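Local coordinates for protein COG3291: FOG: PKD repeat (Clostridium thermocellum, PDB 1WMX) that probably binds cellulose-type polysaccharides through this family 30 carbohydrate-binding module, one piece of a much longer, multidomain enzyme of cellulose degradation, at residues L37-T42 with P49-N54; F100-R105 with L158-R163. All blocks are in the same frame, centred on the assembly; numbering follows the deposited sequence.

Both contacts are antiparallel strand pairings within the carbohydrate-binding module, but they belong to different sheets, their centres about 17 Å apart. Contact 1, though mostly buried, lies farther out, its centre about 13 Å from the chain centre against 8 Å for contact 2. It joins the short strand 39-40 to strand 48-55 through backbone bonds and, on one face, a charged network around Asp40 and Arg52. Contact 2 pairs strands 101-106 and 155-161 by four backbone bonds, with aromatic and aliphatic packing on its buried inner face, a partly exposed outer face and no charge pairing across it. The two meet between the sheets, where Leu53 CD2 lies 3.9 Å from Phe100 CE2.

Contact 1. Residues L37-T42 with P49-N54; sequences LPVDTT and PTLRLN
Asp40 and Thr50 form a hydrogen-bonded antiparallel pair, exchanging Asp40 N to Thr50 O (2.8 Å) and Thr50 N to Asp40 O (3.0 Å). A third backbone bond runs from Arg52 N to Pro38 O, 3.2 Å.

The charged chemistry lies on the face of Asp40 and Thr50. The Arg52 chain bends at chi3 (-44°), which brings its guanidinium back over the short strand; NE forms a salt bridge with Asp40 OD1 through a weak hydrogen bond of 3.3 Å, the carboxylate sitting at the guanidinium's edge, near its plane. The two flat groups stand almost perpendicular, 88° apart, so the pairing is not a two-pronged one. Asp40 OD1 also bonds to Trp171 and Arg52 NH1 to Glu31, while Asp40 OD2 accepts from Thr42 N in an Asx turn and from Thr42 OG1, which should hold the carboxylate's rotation.

Apolar contacts gather on the other face. Leu37 crosses Leu51 at about a right angle, Leu37 CB to Leu51 CD1, 3.6 Å, and Val39 CG1 rests on Pro49 CB.

Strand 48-55 is flanked on its far side by strand 168-178, bonded through Leu51 and Leu53, while Leu37 and Leu51 pack on strand 64-69 of the facing sheet.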
loop_
_atom_site.group_PDB
_atom_site.type_symbol
_atom_site.label_atom_id
_atom_site.label_comp_id
_atom_site.label_asym_id
_atom_site.label_seq_id
_atom_site.Cartn_x
_atom_site.Cartn_y
_atom_site.Cartn_z
ATOM N N LEU B 37 4.125 -1.894 -18.169
ATOM C CA LEU B 37 5.496 -2.167 -18.548
ATOM C C LEU B 37 5.678 -2.470 -20.033
ATOM O O LEU B 37 4.884 -3.182 -20.644
ATOM C CB LEU B 37 6.040 -3.324 -17.702
ATOM C CG LEU B 37 6.912 -2.976 -16.482
ATOM C CD1 LEU B 37 6.468 -1.683 -15.823
ATOM C CD2 LEU B 37 6.855 -4.136 -15.503
ATOM N N PRO B 38 6.733 -1.914 -20.638
ATOM C CA PRO B 38 6.964 -2.173 -22.058
ATOM C C PRO B 38 7.551 -3.576 -22.260
ATOM O O PRO B 38 8.239 -4.099 -21.387
ATOM C CB PRO B 38 7.941 -1.072 -22.451
ATOM C CG PRO B 38 8.769 -0.902 -21.194
ATOM C CD PRO B 38 7.736 -0.977 -20.085
ATOM N N VAL B 39 7.256 -4.188 -23.403
ATOM C CA VAL B 39 7.771 -5.515 -23.722
ATOM C C VAL B 39 8.961 -5.346 -24.661
ATOM O O VAL B 39 8.837 -4.795 -25.758
ATOM C CB VAL B 39 6.688 -6.406 -24.391
ATOM C CG1 VAL B 39 7.275 -7.773 -24.758
ATOM C CG2 VAL B 39 5.518 -6.590 -23.437
ATOM N N ASP B 40 10.117 -5.814 -24.205
ATOM C CA ASP B 40 11.348 -5.714 -24.966
ATOM C C ASP B 40 11.457 -6.867 -25.956
ATOM O O ASP B 40 11.466 -8.036 -25.574
ATOM C CB ASP B 40 12.533 -5.703 -24.000
ATOM C CG ASP B 40 13.729 -4.974 -24.556
ATOM O OD1 ASP B 40 14.547 -4.472 -23.748
ATOM O OD2 ASP B 40 13.854 -4.903 -25.799
ATOM N N THR B 41 11.525 -6.517 -27.232
ATOM C CA THR B 41 11.615 -7.505 -28.288
ATOM C C THR B 41 13.057 -7.680 -28.756
ATOM O O THR B 41 13.359 -8.559 -29.558
ATOM C CB THR B 41 10.731 -7.100 -29.478
ATOM O OG1 THR B 41 10.717 -8.157 -30.439
ATOM C CG2 THR B 41 11.264 -5.837 -30.138
ATOM N N THR B 42 13.952 -6.841 -28.247
ATOM C CA THR B 42 15.356 -6.940 -28.615
ATOM C C THR B 42 16.124 -7.792 -27.600
ATOM O O THR B 42 16.894 -8.668 -27.992
ATOM C CB THR B 42 15.997 -5.541 -28.761
ATOM O OG1 THR B 42 15.909 -4.831 -27.523
ATOM C CG2 THR B 42 15.267 -4.751 -29.837
ATOM N N PRO B 49 10.342 -12.563 -25.978
ATOM C CA PRO B 49 10.592 -11.193 -25.533
ATOM C C PRO B 49 10.519 -11.111 -24.014
ATOM O O PRO B 49 9.939 -11.977 -23.358
ATOM C CB PRO B 49 9.488 -10.395 -26.229
ATOM C CG PRO B 49 8.382 -11.387 -26.352
ATOM C CD PRO B 49 9.116 -12.639 -26.786
ATOM N N THR B 50 11.112 -10.065 -23.453
ATOM C CA THR B 50 11.121 -9.910 -22.014
ATOM C C THR B 50 10.339 -8.688 -21.532
ATOM O O THR B 50 9.930 -7.839 -22.326
ATOM C CB THR B 50 12.559 -9.840 -21.518
ATOM O OG1 THR B 50 13.198 -8.695 -22.087
ATOM C CG2 THR B 50 13.326 -11.095 -21.946
ATOM N N LEU B 51 10.115 -8.621 -20.224
ATOM C CA LEU B 51 9.400 -7.507 -19.629
ATOM C C LEU B 51 10.447 -6.558 -19.038
ATOM O O LEU B 51 11.226 -6.939 -18.166
ATOM C CB LEU B 51 8.465 -8.034 -18.547
ATOM C CG LEU B 51 7.398 -7.072 -18.041
ATOM C CD1 LEU B 51 6.531 -6.584 -19.209
ATOM C CD2 LEU B 51 6.557 -7.778 -16.991
ATOM N N ARG B 52 10.466 -5.320 -19.521
ATOM C CA ARG B 52 11.440 -4.319 -19.072
ATOM C C ARG B 52 10.979 -3.380 -17.960
ATOM O O ARG B 52 10.010 -2.634 -18.125
ATOM C CB ARG B 52 11.899 -3.472 -20.272
ATOM C CG ARG B 52 12.986 -2.417 -19.952
ATOM C CD ARG B 52 13.006 -1.321 -21.034
ATOM N NE ARG B 52 12.918 -1.929 -22.351
ATOM C CZ ARG B 52 12.266 -1.426 -23.390
ATOM N NH1 ARG B 52 11.623 -0.264 -23.299
ATOM N NH2 ARG B 52 12.220 -2.129 -24.516
ATOM N N LEU B 53 11.692 -3.418 -16.834
ATOM C CA LEU B 53 11.416 -2.542 -15.696
ATOM C C LEU B 53 12.534 -1.500 -15.774
ATOM O O LEU B 53 13.663 -1.735 -15.324
ATOM C CB LEU B 53 11.490 -3.316 -14.384
ATOM C CG LEU B 53 11.295 -2.504 -13.100
ATOM C CD1 LEU B 53 9.911 -1.880 -13.092
ATOM C CD2 LEU B 53 11.478 -3.408 -11.877
ATOM N N ASN B 54 12.211 -0.342 -16.334
ATOM C CA ASN B 54 13.203 0.699 -16.562
ATOM C C ASN B 54 12.992 2.042 -15.859
ATOM O O ASN B 54 12.157 2.855 -16.270
ATOM C CB ASN B 54 13.310 0.916 -18.072
ATOM C CG ASN B 54 14.384 1.912 -18.455
ATOM O OD1 ASN B 54 14.319 2.512 -19.527
ATOM N ND2 ASN B 54 15.386 2.078 -17.593
#

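Contact 2. Residues F100-R105 with L158-R163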
loop_
_atom_site.group_PDB
_atom_site.type_symbol
_atom_site.label_atom_id
_atom_site.label_comp_id
_atom_site.label_asym_id
_atom_site.label_seq_id
_atom_site.Cartn_x
_atom_site.Cartn_y
_atom_site.Cartn_z
ATOM N N PHE B 100 15.009 -3.736 -5.772
ATOM C CA PHE B 100 13.709 -3.059 -5.642
ATOM C C PHE B 100 12.739 -3.949 -4.860
ATOM O O PHE B 100 13.026 -5.111 -4.569
ATOM C CB PHE B 100 13.142 -2.760 -7.039
ATOM C CG PHE B 100 13.154 -3.966 -7.967
ATOM C CD1 PHE B 100 12.161 -4.937 -7.858
ATOM C CD2 PHE B 100 14.159 -4.106 -8.928
ATOM C CE1 PHE B 100 12.171 -6.054 -8.700
ATOM C CE2 PHE B 100 14.175 -5.225 -9.772
ATOM C CZ PHE B 100 13.179 -6.200 -9.657
ATOM N N VAL B 101 11.592 -3.388 -4.521
ATOM C CA VAL B 101 10.578 -4.126 -3.758
ATOM C C VAL B 101 9.737 -5.004 -4.680
ATOM O O VAL B 101 9.385 -4.615 -5.790
ATOM C CB VAL B 101 9.654 -3.169 -3.034
ATOM C CG1 VAL B 101 8.627 -3.926 -2.187
ATOM C CG2 VAL B 101 10.435 -2.231 -2.119
ATOM N N ILE B 102 9.424 -6.191 -4.198
ATOM C CA ILE B 102 8.613 -7.148 -4.959
ATOM C C ILE B 102 7.668 -7.863 -3.997
ATOM O O ILE B 102 8.059 -8.237 -2.888
ATOM C CB ILE B 102 9.523 -8.170 -5.662
ATOM C CG1 ILE B 102 8.699 -9.176 -6.485
ATOM C CG2 ILE B 102 10.372 -8.959 -4.662
ATOM C CD1 ILE B 102 9.533 -10.024 -7.448
ATOM N N GLY B 103 6.425 -8.042 -4.425
ATOM C CA GLY B 103 5.424 -8.715 -3.577
ATOM C C GLY B 103 4.083 -8.876 -4.294
ATOM O O GLY B 103 4.013 -8.867 -5.523
ATOM N N PHE B 104 3.032 -9.025 -3.489
ATOM C CA PHE B 104 1.657 -9.194 -3.999
ATOM C C PHE B 104 0.690 -8.261 -3.259
ATOM O O PHE B 104 0.981 -7.768 -2.170
ATOM C CB PHE B 104 1.189 -10.638 -3.799
ATOM C CG PHE B 104 1.951 -11.628 -4.661
ATOM C CD1 PHE B 104 1.512 -11.911 -5.958
ATOM C CD2 PHE B 104 3.092 -12.252 -4.161
ATOM C CE1 PHE B 104 2.222 -12.817 -6.756
ATOM C CE2 PHE B 104 3.803 -13.154 -4.955
ATOM C CZ PHE B 104 3.369 -13.437 -6.254
ATOM N N ARG B 105 -0.447 -8.047 -3.882
ATOM C CA ARG B 105 -1.513 -7.183 -3.350
ATOM C C ARG B 105 -2.815 -7.934 -3.499
ATOM O O ARG B 105 -3.022 -8.649 -4.483
ATOM C CB ARG B 105 -1.497 -5.924 -4.175
ATOM C CG ARG B 105 -2.428 -4.778 -3.835
ATOM C CD ARG B 105 -2.192 -3.836 -4.978
ATOM N NE ARG B 105 -2.525 -2.439 -4.873
ATOM C CZ ARG B 105 -1.670 -1.454 -4.587
ATOM N NH1 ARG B 105 -0.387 -1.690 -4.252
ATOM N NH2 ARG B 105 -2.017 -0.179 -4.696
ATOM N N LEU B 158 0.619 -8.725 -8.699
ATOM C CA LEU B 158 2.030 -8.791 -8.375
ATOM C C LEU B 158 2.498 -7.367 -8.385
ATOM O O LEU B 158 1.926 -6.536 -9.130
ATOM C CB LEU B 158 2.711 -9.686 -9.411
ATOM C CG LEU B 158 4.213 -9.470 -9.544
ATOM C CD1 LEU B 158 5.002 -9.920 -8.313
ATOM C CD2 LEU B 158 4.810 -10.242 -10.725
ATOM N N VAL B 159 3.504 -7.111 -7.564
ATOM C CA VAL B 159 4.003 -5.746 -7.419
ATOM C C VAL B 159 5.532 -5.673 -7.431
ATOM O O VAL B 159 6.224 -6.368 -6.686
ATOM C CB VAL B 159 3.476 -5.182 -6.097
ATOM C CG1 VAL B 159 3.391 -3.660 -6.097
ATOM C CG2 VAL B 159 2.060 -5.679 -5.760
ATOM N N PHE B 160 5.925 -4.521 -8.116
ATOM C CA PHE B 160 7.334 -4.108 -8.152
ATOM C C PHE B 160 7.251 -2.685 -7.609
ATOM O O PHE B 160 6.297 -1.961 -7.908
ATOM C CB PHE B 160 7.900 -4.059 -9.580
ATOM C CG PHE B 160 7.967 -5.397 -10.260
ATOM C CD1 PHE B 160 7.894 -5.484 -11.649
ATOM C CD2 PHE B 160 8.074 -6.571 -9.516
ATOM C CE1 PHE B 160 7.922 -6.722 -12.290
ATOM C CE2 PHE B 160 8.103 -7.809 -10.147
ATOM C CZ PHE B 160 8.026 -7.888 -11.537
ATOM N N SER B 161 8.241 -2.272 -6.830
ATOM C CA SER B 161 8.195 -0.941 -6.261
ATOM C C SER B 161 9.565 -0.405 -5.853
ATOM O O SER B 161 10.514 -1.164 -5.618
ATOM C CB SER B 161 7.248 -0.951 -5.059
ATOM O OG SER B 161 6.992 0.361 -4.617
ATOM N N LYS B 162 9.644 0.918 -5.765
ATOM C CA LYS B 162 10.873 1.601 -5.409
ATOM C C LYS B 162 11.498 1.109 -4.119
ATOM O O LYS B 162 10.812 0.870 -3.127
ATOM C CB LYS B 162 10.622 3.108 -5.307
ATOM C CG LYS B 162 11.796 3.913 -4.776
ATOM C CD LYS B 162 11.458 5.390 -4.745
ATOM C CE LYS B 162 12.580 6.207 -4.145
ATOM N NZ LYS B 162 12.822 5.827 -2.725
ATOM N N ARG B 163 12.817 0.969 -4.151
ATOM C CA ARG B 163 13.598 0.548 -2.996
ATOM C C ARG B 163 14.523 1.741 -2.718
ATOM O O ARG B 163 14.421 2.399 -1.684
ATOM C CB ARG B 163 14.403 -0.696 -3.355
ATOM C CG ARG B 163 15.529 -1.042 -2.408
ATOM C CD ARG B 163 15.051 -1.486 -1.044
ATOM N NE ARG B 163 16.049 -2.343 -0.411
ATOM C CZ ARG B 163 16.382 -2.292 0.873
ATOM N NH1 ARG B 163 15.795 -1.414 1.680
ATOM N NH2 ARG B 163 17.300 -3.125 1.352
#
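Ile102 and Phe160 sit directly across from each other and run alongside each other into the inner face of the sheet. Ile102 CD1 comes to the rim of the Phe160 ring, 3.8 Å from Phe160 CE2. Two residues before Ile102, Phe100 turns an edge toward the face of Phe160 in an edge-to-face pair, centroids 5.8 Å apart and planes at 60°. Its chi1 of 50° puts the ring between its own backbone N and carbonyl carbon, on the side where its edge can meet Phe160. At the other end Leu158 lays CD1 over one face of the Phe104 ring, off toward the rim, and brings CB to within 4.1 Å of Phe104 CE1.

Beneath these side chains the backbones are stitched by two hydrogen-bonded pairs. Val101 and Ser161 exchange bonds of 2.7 Å (Val101 N to Ser161 O) and 2.8 Å (Ser161 N to Val101 O); Gly103 and Val159 likewise exchange two. Between the pairs, Ile102 CA makes a CA-H...O contact of 3.0 Å to Val159 O.

On the opposite face Val101, Ser161 and Arg105 are partly exposed to solvent, whereas Val159, packed on Leu67 of strand 64-69, stays buried. Val101 and Ser161 meet through their CB atoms, and Val159 CG2 lies against Arg105 CB at 3.9 Å. Arg105 runs out extended to a salt bridge with Asp118 and also packs on Tyr113 of the second subunit. At the end of the pairing, past the strand, Arg163 CB meets Phe100 CA at 3.4 Å, while its NE makes a salt bridge with Asp99.

Within the five-stranded sheet the pair is bordered by strand 118-122 beside 101-106 and strand 64-69 beside 155-161. Across the inner face, Ile102, Phe104 and Leu158 pack on strand 86-93, and Phe160 stacks with Phe172 of strand 168-178.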